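Long-range contacts in ribosomal processing cysteine protease Prp (Streptococcus mutans, PDB 2G0I), which probably acts as a cysteine protease in ribosome biogenesis: residues B[62-73]-B[127-138]; B[80-90]-B[108-119]. All coordinates share one frame; numbering follows the deposited sequence.

Contact 1: B[62-73]-B[127-138]. With CA (calcium ion), chain E.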
loop_
_atom_site.group_PDB
_atom_site.type_symbol
_atom_site.label_atom_id
_atom_site.label_comp_id
_atom_site.label_asym_id
_atom_site.label_seq_id
_atom_site.Cartn_x
_atom_site.Cartn_y
_atom_site.Cartn_z
ATOM N N GLY B 62 11.241 3.483 16.052
ATOM C CA GLY B 62 10.731 2.201 15.529
ATOM C C GLY B 62 9.238 2.240 15.226
ATOM O O GLY B 62 8.798 1.800 14.161
ATOM N N PHE B 63 8.472 2.808 16.152
ATOM C CA PHE B 63 7.027 2.857 16.046
ATOM C C PHE B 63 6.624 3.849 14.971
ATOM O O PHE B 63 5.681 3.605 14.233
ATOM C CB PHE B 63 6.403 3.252 17.391
ATOM C CG PHE B 63 4.905 3.466 17.343
ATOM C CD1 PHE B 63 4.031 2.386 17.291
ATOM C CD2 PHE B 63 4.381 4.752 17.384
ATOM C CE1 PHE B 63 2.640 2.596 17.262
ATOM C CE2 PHE B 63 3.008 4.967 17.358
ATOM C CZ PHE B 63 2.134 3.887 17.298
ATOM N N ASP B 64 7.345 4.958 14.853
ATOM C CA ASP B 64 6.972 5.940 13.840
ATOM C C ASP B 64 7.235 5.470 12.409
ATOM O O ASP B 64 6.540 5.897 11.479
ATOM C CB ASP B 64 7.582 7.299 14.164
ATOM C CG ASP B 64 6.978 7.891 15.450
ATOM O OD1 ASP B 64 5.957 7.354 15.983
ATOM O OD2 ASP B 64 7.512 8.883 15.936
ATOM N N ILE B 65 8.213 4.587 12.247
ATOM C CA ILE B 65 8.456 3.901 10.947
ATOM C C ILE B 65 7.256 2.984 10.637
ATOM O O ILE B 65 6.726 2.978 9.516
ATOM C CB ILE B 65 9.753 3.081 10.993
ATOM C CG1 ILE B 65 10.969 4.019 11.020
ATOM C CG2 ILE B 65 9.823 2.096 9.848
ATOM C CD1 ILE B 65 11.011 5.042 9.899
ATOM N N VAL B 66 6.799 2.243 11.648
ATOM C CA VAL B 66 5.576 1.432 11.478
ATOM C C VAL B 66 4.351 2.295 11.196
ATOM O O VAL B 66 3.493 1.925 10.358
ATOM C CB VAL B 66 5.315 0.496 12.688
ATOM C CG1 VAL B 66 3.924 -0.163 12.572
ATOM C CG2 VAL B 66 6.425 -0.556 12.810
ATOM N N CYS B 67 4.235 3.429 11.886
ATOM C CA CYS B 67 3.122 4.345 11.666
ATOM C C CYS B 67 3.110 4.848 10.243
ATOM O O CYS B 67 2.061 4.981 9.622
ATOM C CB CYS B 67 3.202 5.566 12.570
ATOM S SG CYS B 67 2.739 5.207 14.253
ATOM N N ALA B 68 4.293 5.173 9.740
ATOM C CA ALA B 68 4.436 5.634 8.352
ATOM C C ALA B 68 3.940 4.545 7.385
ATOM O O ALA B 68 3.190 4.869 6.443
ATOM C CB ALA B 68 5.882 5.982 8.076
ATOM N N ALA B 69 4.343 3.294 7.629
ATOM C CA ALA B 69 3.843 2.137 6.852
ATOM C C ALA B 69 2.313 2.022 6.873
ATOM O O ALA B 69 1.663 1.885 5.822
ATOM C CB ALA B 69 4.452 0.849 7.382
ATOM N N VAL B 70 1.740 2.090 8.071
ATOM C CA VAL B 70 0.254 2.045 8.208
ATOM C C VAL B 70 -0.440 3.213 7.508
ATOM O O VAL B 70 -1.434 3.025 6.813
ATOM C CB VAL B 70 -0.169 1.935 9.683
ATOM C CG1 VAL B 70 -1.734 2.046 9.837
ATOM C CG2 VAL B 70 0.389 0.638 10.288
ATOM N N SER B 71 0.028 4.437 7.717
ATOM C CA SER B 71 -0.600 5.581 7.044
ATOM C C SER B 71 -0.515 5.544 5.529
ATOM O O SER B 71 -1.491 5.891 4.843
ATOM C CB SER B 71 -0.079 6.915 7.588
ATOM O OG SER B 71 -0.396 6.892 8.973
ATOM N N THR B 72 0.630 5.112 5.021
ATOM C CA THR B 72 0.795 4.952 3.556
ATOM C C THR B 72 -0.235 3.987 2.961
ATOM O O THR B 72 -0.889 4.314 1.979
ATOM C CB THR B 72 2.235 4.503 3.244
ATOM O OG1 THR B 72 3.131 5.497 3.790
ATOM C CG2 THR B 72 2.438 4.406 1.724
ATOM N N LEU B 73 -0.399 2.828 3.593
ATOM C CA LEU B 73 -1.363 1.805 3.130
ATOM C C LEU B 73 -2.786 2.322 3.263
ATOM O O LEU B 73 -3.606 2.156 2.338
ATOM C CB LEU B 73 -1.217 0.511 3.949
ATOM C CG LEU B 73 0.035 -0.336 3.658
ATOM C CD1 LEU B 73 0.187 -1.498 4.663
ATOM C CD2 LEU B 73 0.049 -0.866 2.193
ATOM N N ILE B 127 -1.773 -4.771 6.452
ATOM C CA ILE B 127 -1.887 -4.594 7.909
ATOM C C ILE B 127 -1.560 -5.887 8.642
ATOM O O ILE B 127 -0.795 -5.876 9.618
ATOM C CB ILE B 127 -3.290 -4.065 8.328
ATOM C CG1 ILE B 127 -3.550 -2.685 7.707
ATOM C CG2 ILE B 127 -3.452 -4.018 9.877
ATOM C CD1 ILE B 127 -2.569 -1.535 8.169
ATOM N N THR B 128 -2.158 -6.989 8.197
ATOM C CA THR B 128 -1.870 -8.331 8.766
ATOM C C THR B 128 -0.362 -8.671 8.683
ATOM O O THR B 128 0.227 -9.204 9.642
ATOM C CB THR B 128 -2.764 -9.444 8.093
ATOM O OG1 THR B 128 -4.138 -9.119 8.347
ATOM C CG2 THR B 128 -2.445 -10.853 8.675
ATOM N N ASN B 129 0.275 -8.347 7.567
ATOM C CA ASN B 129 1.745 -8.531 7.497
ATOM C C ASN B 129 2.580 -7.664 8.474
ATOM O O ASN B 129 3.585 -8.114 9.054
ATOM C CB ASN B 129 2.247 -8.485 6.039
ATOM C CG ASN B 129 1.905 -9.766 5.277
ATOM O OD1 ASN B 129 1.677 -10.817 5.890
ATOM N ND2 ASN B 129 1.867 -9.697 3.955
ATOM N N LEU B 130 2.130 -6.444 8.719
ATOM C CA LEU B 130 2.728 -5.603 9.743
ATOM C C LEU B 130 2.481 -6.129 11.154
ATOM O O LEU B 130 3.387 -6.053 12.006
ATOM C CB LEU B 130 2.242 -4.146 9.588
ATOM C CG LEU B 130 2.734 -3.392 8.343
ATOM C CD1 LEU B 130 1.904 -2.110 8.050
ATOM C CD2 LEU B 130 4.203 -3.020 8.526
ATOM N N ALA B 131 1.275 -6.646 11.413
ATOM C CA ALA B 131 0.950 -7.251 12.689
ATOM C C ALA B 131 1.825 -8.486 12.951
ATOM O O ALA B 131 2.131 -8.789 14.109
ATOM C CB ALA B 131 -0.534 -7.599 12.780
ATOM N N GLU B 132 2.181 -9.201 11.888
ATOM C CA GLU B 132 3.018 -10.407 11.989
ATOM C C GLU B 132 4.463 -10.074 12.267
ATOM O O GLU B 132 5.106 -10.734 13.081
ATOM C CB GLU B 132 2.950 -11.239 10.701
ATOM C CG GLU B 132 1.701 -12.069 10.576
ATOM C CD GLU B 132 1.432 -12.907 11.819
ATOM O OE1 GLU B 132 2.087 -13.951 11.977
ATOM O OE2 GLU B 132 0.569 -12.522 12.652
ATOM N N ASN B 133 4.963 -9.060 11.565
ATOM C CA ASN B 133 6.366 -8.678 11.557
ATOM C C ASN B 133 6.685 -7.769 12.727
ATOM O O ASN B 133 7.771 -7.834 13.279
ATOM C CB ASN B 133 6.715 -7.936 10.254
ATOM C CG ASN B 133 6.648 -8.831 9.002
ATOM O OD1 ASN B 133 6.869 -8.353 7.883
ATOM N ND2 ASN B 133 6.351 -10.111 9.184
ATOM N N SER B 134 5.732 -6.925 13.110
ATOM C CA SER B 134 5.910 -6.014 14.249
ATOM C C SER B 134 4.775 -6.096 15.296
ATOM O O SER B 134 4.115 -5.103 15.535
ATOM C CB SER B 134 6.051 -4.563 13.746
ATOM O OG SER B 134 7.139 -4.414 12.854
ATOM N N PRO B 135 4.571 -7.270 15.943
ATOM C CA PRO B 135 3.501 -7.471 16.949
ATOM C C PRO B 135 3.612 -6.494 18.120
ATOM O O PRO B 135 2.608 -6.169 18.781
ATOM C CB PRO B 135 3.707 -8.914 17.438
ATOM C CG PRO B 135 5.006 -9.388 16.886
ATOM C CD PRO B 135 5.386 -8.483 15.729
ATOM N N GLU B 136 4.827 -5.992 18.357
ATOM C CA GLU B 136 5.026 -5.076 19.450
ATOM C C GLU B 136 4.472 -3.684 19.126
ATOM O O GLU B 136 4.257 -2.896 20.041
ATOM C CB GLU B 136 6.514 -5.031 19.857
ATOM C CG GLU B 136 7.398 -4.255 18.901
ATOM C CD GLU B 136 7.811 -5.048 17.661
ATOM O OE1 GLU B 136 7.273 -6.152 17.389
ATOM O OE2 GLU B 136 8.708 -4.546 16.955
ATOM N N PHE B 137 4.216 -3.397 17.831
ATOM C CA PHE B 137 3.633 -2.119 17.430
ATOM C C PHE B 137 2.229 -2.174 16.808
ATOM O O PHE B 137 1.577 -1.151 16.740
ATOM C CB PHE B 137 4.539 -1.368 16.438
ATOM C CG PHE B 137 5.926 -1.081 16.968
ATOM C CD1 PHE B 137 6.100 -0.362 18.141
ATOM C CD2 PHE B 137 7.046 -1.541 16.282
ATOM C CE1 PHE B 137 7.404 -0.091 18.643
ATOM C CE2 PHE B 137 8.360 -1.273 16.761
ATOM C CZ PHE B 137 8.525 -0.556 17.944
ATOM N N VAL B 138 1.794 -3.341 16.341
ATOM C CA VAL B 138 0.503 -3.427 15.604
ATOM C C VAL B 138 -0.288 -4.664 16.024
ATOM O O VAL B 138 0.254 -5.767 16.018
ATOM C CB VAL B 138 0.702 -3.499 14.062
ATOM C CG1 VAL B 138 -0.675 -3.331 13.324
ATOM C CG2 VAL B 138 1.671 -2.450 13.576
HETATM CA CA CA E . 1.011 -14.661 14.159
#
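Phe137 lays its ring against Phe63 and Val66 where the start of helix 61-84 lies beside the end of helix 114-133, in this two-layer alpha-beta sandwich. The short segments of these helices run at 166° to each other, with axes 10.8 Å apart, and the chain leaving the second helix folds back toward the start of the first. Phe137 CB sits near Phe63 CD1, and a chi1 of -58° turns CG away from its own carbonyl carbon and over the first turn of 62-73. Phe137 CD1 comes within 3.5 Å of Phe63 CD1, at the edge of that ring, while CE1 passes Phe63 CB. At the tip, Phe137 CZ lies 3.8 Å from Phe63 N and CE2 rests on the carbonyl carbon of Gly62. On the return side Phe137 CD2 meets Val66 CG2 at 3.7 Å. The ring is sandwiched: Phe63 CA stands over the centre of one face and Glu136 CG over the other. The planes of the Phe63 and Phe137 rings are inclined at 56° and meet obliquely.

Further along, Leu130 CD1 reaches tip to tip to Leu73 CD1 (3.8 Å), with Val70 CG2 beside it, and the Ile127 and Val70 side chains cross at about a right angle, CD1 meeting CG1. Ile36 of strand 36-43 lies beneath Phe63, Val66 and Val70. No hydrogen bond crosses the interface. Glu132 binds calcium through both carboxylate oxygens, OE1 at 2.5 Å. The tightest carbon contact is inside, where Val66 CG1 presses against Val138 CG2 at 3.4 Å.

Contact 2: B[80-90]-B[108-119]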
loop_
_atom_site.group_PDB
_atom_site.type_symbol
_atom_site.label_atom_id
_atom_site.label_comp_id
_atom_site.label_asym_id
_atom_site.label_seq_id
_atom_site.Cartn_x
_atom_site.Cartn_y
_atom_site.Cartn_z
ATOM N N ALA B 80 -6.943 4.911 -3.896
ATOM C CA ALA B 80 -7.200 3.878 -4.920
ATOM C C ALA B 80 -8.687 3.548 -5.088
ATOM O O ALA B 80 -9.145 3.364 -6.235
ATOM C CB ALA B 80 -6.385 2.564 -4.636
ATOM N N LEU B 81 -9.434 3.425 -3.973
ATOM C CA LEU B 81 -10.894 3.227 -4.065
ATOM C C LEU B 81 -11.561 4.307 -4.927
ATOM O O LEU B 81 -12.314 4.000 -5.841
ATOM C CB LEU B 81 -11.555 3.224 -2.693
ATOM C CG LEU B 81 -11.360 1.883 -1.984
ATOM C CD1 LEU B 81 -11.747 2.003 -0.522
ATOM C CD2 LEU B 81 -12.102 0.735 -2.695
ATOM N N GLU B 82 -11.274 5.556 -4.615
ATOM C CA GLU B 82 -11.789 6.718 -5.363
ATOM C C GLU B 82 -11.353 6.761 -6.836
ATOM O O GLU B 82 -12.207 6.833 -7.741
ATOM C CB GLU B 82 -11.338 7.970 -4.686
ATOM N N VAL B 83 -10.041 6.714 -7.065
ATOM C CA VAL B 83 -9.454 6.847 -8.423
ATOM C C VAL B 83 -9.683 5.616 -9.312
ATOM O O VAL B 83 -10.021 5.747 -10.502
ATOM C CB VAL B 83 -7.935 7.236 -8.363
ATOM C CG1 VAL B 83 -7.254 7.152 -9.761
ATOM C CG2 VAL B 83 -7.750 8.604 -7.778
ATOM N N LEU B 84 -9.539 4.417 -8.744
ATOM C CA LEU B 84 -9.492 3.201 -9.537
ATOM C C LEU B 84 -10.699 2.257 -9.435
ATOM O O LEU B 84 -10.882 1.421 -10.306
ATOM C CB LEU B 84 -8.233 2.394 -9.191
ATOM C CG LEU B 84 -6.892 3.102 -9.389
ATOM C CD1 LEU B 84 -5.809 2.288 -8.663
ATOM C CD2 LEU B 84 -6.557 3.229 -10.887
ATOM N N ALA B 85 -11.479 2.361 -8.368
ATOM C CA ALA B 85 -12.585 1.446 -8.148
ATOM C C ALA B 85 -13.934 2.145 -8.177
ATOM O O ALA B 85 -14.948 1.497 -7.900
ATOM C CB ALA B 85 -12.422 0.690 -6.815
ATOM N N ASP B 86 -13.946 3.450 -8.466
ATOM C CA ASP B 86 -15.198 4.179 -8.618
ATOM C C ASP B 86 -16.045 4.082 -7.336
ATOM O O ASP B 86 -17.263 3.805 -7.376
ATOM C CB ASP B 86 -15.962 3.602 -9.825
ATOM C CG ASP B 86 -17.229 4.370 -10.144
ATOM O OD1 ASP B 86 -17.258 5.595 -9.890
ATOM O OD2 ASP B 86 -18.181 3.734 -10.664
ATOM N N CYS B 87 -15.387 4.326 -6.210
ATOM C CA CYS B 87 -15.969 4.140 -4.886
ATOM C C CYS B 87 -15.547 5.282 -3.944
ATOM O O CYS B 87 -14.379 5.373 -3.526
ATOM C CB CYS B 87 -15.542 2.764 -4.340
ATOM S SG CYS B 87 -16.150 2.283 -2.691
ATOM N N THR B 88 -16.488 6.166 -3.603
ATOM C CA THR B 88 -16.179 7.159 -2.589
ATOM C C THR B 88 -16.600 6.649 -1.232
ATOM O O THR B 88 -17.766 6.278 -0.986
ATOM C CB THR B 88 -16.684 8.608 -2.897
ATOM O OG1 THR B 88 -16.057 9.081 -4.095
ATOM C CG2 THR B 88 -16.324 9.589 -1.765
ATOM N N VAL B 89 -15.620 6.595 -0.354
ATOM C CA VAL B 89 -15.865 6.016 0.942
ATOM C C VAL B 89 -16.354 7.091 1.892
ATOM O O VAL B 89 -16.174 8.299 1.648
ATOM C CB VAL B 89 -14.606 5.226 1.465
ATOM C CG1 VAL B 89 -14.101 4.322 0.362
ATOM C CG2 VAL B 89 -13.482 6.167 1.939
ATOM N N SER B 90 -16.975 6.637 2.970
ATOM C CA SER B 90 -17.176 7.459 4.111
ATOM C C SER B 90 -15.883 7.289 4.922
ATOM O O SER B 90 -15.390 6.168 5.102
ATOM C CB SER B 90 -18.387 6.942 4.863
ATOM O OG SER B 90 -18.482 7.519 6.135
ATOM N N ILE B 108 -22.357 2.052 1.148
ATOM C CA ILE B 108 -22.010 2.397 -0.253
ATOM C C ILE B 108 -22.571 1.286 -1.136
ATOM O O ILE B 108 -22.336 0.128 -0.840
ATOM C CB ILE B 108 -20.467 2.492 -0.469
ATOM C CG1 ILE B 108 -19.792 3.421 0.569
ATOM C CG2 ILE B 108 -20.141 2.855 -1.926
ATOM C CD1 ILE B 108 -20.386 4.868 0.735
ATOM N N THR B 109 -23.343 1.612 -2.185
ATOM C CA THR B 109 -24.113 0.542 -2.857
ATOM C C THR B 109 -23.212 -0.420 -3.616
ATOM O O THR B 109 -23.513 -1.609 -3.721
ATOM C CB THR B 109 -25.356 1.058 -3.681
ATOM O OG1 THR B 109 -25.113 2.396 -4.094
ATOM C CG2 THR B 109 -26.617 1.083 -2.801
ATOM N N ASN B 110 -22.055 0.057 -4.056
ATOM C CA ASN B 110 -21.124 -0.850 -4.723
ATOM C C ASN B 110 -19.988 -1.385 -3.815
ATOM O O ASN B 110 -18.932 -1.796 -4.289
ATOM C CB ASN B 110 -20.633 -0.265 -6.069
ATOM C CG ASN B 110 -19.624 0.867 -5.897
ATOM O OD1 ASN B 110 -19.636 1.604 -4.896
ATOM N ND2 ASN B 110 -18.755 1.024 -6.887
ATOM N N LYS B 111 -20.236 -1.439 -2.512
ATOM C CA LYS B 111 -19.269 -2.067 -1.595
ATOM C C LYS B 111 -18.822 -3.466 -2.004
ATOM O O LYS B 111 -17.705 -3.846 -1.718
ATOM C CB LYS B 111 -19.809 -2.101 -0.159
ATOM C CG LYS B 111 -21.113 -2.867 -0.002
ATOM C CD LYS B 111 -21.703 -2.614 1.353
ATOM C CE LYS B 111 -23.074 -3.277 1.464
ATOM N NZ LYS B 111 -23.540 -3.246 2.887
ATOM N N SER B 112 -19.691 -4.233 -2.678
ATOM C CA SER B 112 -19.414 -5.636 -2.997
ATOM C C SER B 112 -18.610 -5.782 -4.308
ATOM O O SER B 112 -18.289 -6.911 -4.723
ATOM C CB SER B 112 -20.755 -6.383 -3.112
ATOM O OG SER B 112 -21.452 -5.876 -4.249
ATOM N N ASP B 113 -18.277 -4.651 -4.959
ATOM C CA ASP B 113 -17.604 -4.688 -6.262
ATOM C C ASP B 113 -16.297 -5.431 -6.156
ATOM O O ASP B 113 -15.619 -5.340 -5.111
ATOM C CB ASP B 113 -17.291 -3.278 -6.786
ATOM C CG ASP B 113 -18.393 -2.715 -7.615
ATOM O OD1 ASP B 113 -19.539 -3.245 -7.508
ATOM O OD2 ASP B 113 -18.123 -1.724 -8.348
ATOM N N GLU B 114 -15.930 -6.106 -7.245
ATOM C CA GLU B 114 -14.690 -6.831 -7.325
ATOM C C GLU B 114 -13.486 -5.907 -7.087
ATOM O O GLU B 114 -12.593 -6.253 -6.312
ATOM C CB GLU B 114 -14.566 -7.555 -8.677
ATOM C CG GLU B 114 -13.520 -8.652 -8.678
ATOM C CD GLU B 114 -13.311 -9.294 -10.061
ATOM O OE1 GLU B 114 -14.268 -9.943 -10.566
ATOM O OE2 GLU B 114 -12.194 -9.147 -10.627
ATOM N N LYS B 115 -13.439 -4.757 -7.744
ATOM C CA LYS B 115 -12.248 -3.888 -7.560
ATOM C C LYS B 115 -12.190 -3.329 -6.153
ATOM O O LYS B 115 -11.097 -3.186 -5.570
ATOM C CB LYS B 115 -12.229 -2.742 -8.583
ATOM C CG LYS B 115 -12.040 -3.275 -9.973
ATOM C CD LYS B 115 -12.099 -2.224 -11.010
ATOM C CE LYS B 115 -11.783 -2.939 -12.334
ATOM N NZ LYS B 115 -11.896 -1.960 -13.388
ATOM N N VAL B 116 -13.365 -2.994 -5.611
ATOM C CA VAL B 116 -13.444 -2.438 -4.265
ATOM C C VAL B 116 -12.886 -3.460 -3.263
ATOM O O VAL B 116 -12.010 -3.119 -2.437
ATOM C CB VAL B 116 -14.892 -1.977 -3.868
ATOM C CG1 VAL B 116 -14.982 -1.736 -2.372
ATOM C CG2 VAL B 116 -15.334 -0.696 -4.620
ATOM N N GLN B 117 -13.364 -4.706 -3.340
ATOM C CA GLN B 117 -12.947 -5.751 -2.375
ATOM C C GLN B 117 -11.510 -6.171 -2.545
ATOM O O GLN B 117 -10.836 -6.539 -1.565
ATOM C CB GLN B 117 -13.844 -6.988 -2.483
ATOM C CG GLN B 117 -15.257 -6.739 -1.911
ATOM C CD GLN B 117 -15.214 -6.428 -0.445
ATOM O OE1 GLN B 117 -14.680 -7.199 0.345
ATOM N NE2 GLN B 117 -15.721 -5.276 -0.075
ATOM N N LEU B 118 -11.037 -6.138 -3.792
ATOM C CA LEU B 118 -9.629 -6.496 -4.023
ATOM C C LEU B 118 -8.723 -5.493 -3.326
ATOM O O LEU B 118 -7.764 -5.893 -2.673
ATOM C CB LEU B 118 -9.276 -6.542 -5.501
ATOM C CG LEU B 118 -7.789 -6.858 -5.782
ATOM C CD1 LEU B 118 -7.342 -8.212 -5.224
ATOM C CD2 LEU B 118 -7.589 -6.858 -7.265
ATOM N N LEU B 119 -9.005 -4.209 -3.483
ATOM C CA LEU B 119 -8.222 -3.156 -2.806
ATOM C C LEU B 119 -8.292 -3.282 -1.277
ATOM O O LEU B 119 -7.277 -3.170 -0.563
ATOM C CB LEU B 119 -8.696 -1.769 -3.258
ATOM C CG LEU B 119 -8.349 -1.459 -4.735
ATOM C CD1 LEU B 119 -9.056 -0.166 -5.155
ATOM C CD2 LEU B 119 -6.826 -1.362 -4.870
HETATM O O HOH W 1 -15.775 -1.084 -8.865
HETATM O O HOH W 2 -19.498 4.259 -4.889
#
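A chi1 of 74° places Asn110 CG between its own backbone N and carbonyl carbon, swinging the amide toward Asp86, while Cys87 has SG anti to its backbone N and thereby set beside Val116. Here the end of helix 61-84 meets the turn and first residues of helix 114-133, in the helical layer of the sandwich; the short axes are antiparallel at 151° and 10.0 Å apart. Asn110 ND2 donates to Asp86 O at 3.2 Å with an N-H...O angle of 153°, arriving from above the carbonyl plane. The same nitrogen gives a second bond to Asp113 OD2, also 3.2 Å, from above the carboxylate plane. Asn110 OD1 accepts a hydrogen bond from a water 2.7 Å away, which also donates weakly to Asp86 O.

Below this polar rim lies apolar packing. Val116 CG2 is pressed to 3.5 Å against Cys87 CB and also touches SG, and Val116 CG1 meets Leu81 CD2, the two side chains crossing at about a right angle. Ala85 CB rests on Lys115 CB and on Leu119 CD1, which in turn comes to 3.7 Å from Ala80 O. At the outer end Ile108 CD1 abuts Thr88 O.

With both amide N-H groups and the carbonyl oxygen engaged, the rotation of the Asn110 amide is probably well fixed, and its donation to Asp113 is consistent with an ionised carboxylate at the start of the helix.

In the fold
Contacts 1 and 2 join the same two antiparallel helices, 61-84 and 114-133, toward their opposite ends. Their centres are 24 Å apart, on opposite sides of the chain's centre, and their nearest atoms stay about 7 Å from each other, so they do not touch. Along the chain, contact 2 is nested inside the loop closed by contact 1. Contact 1 is buried and crossed by no hydrogen bond; contact 2 is partly buried and adds an amide and waters. The calcium ion bound by Glu132 lies beside contact 1; contact 2 is away from this site. Both border the second subunit: Ala69 packs on Thr72 of that subunit, and Leu84 on its Leu118.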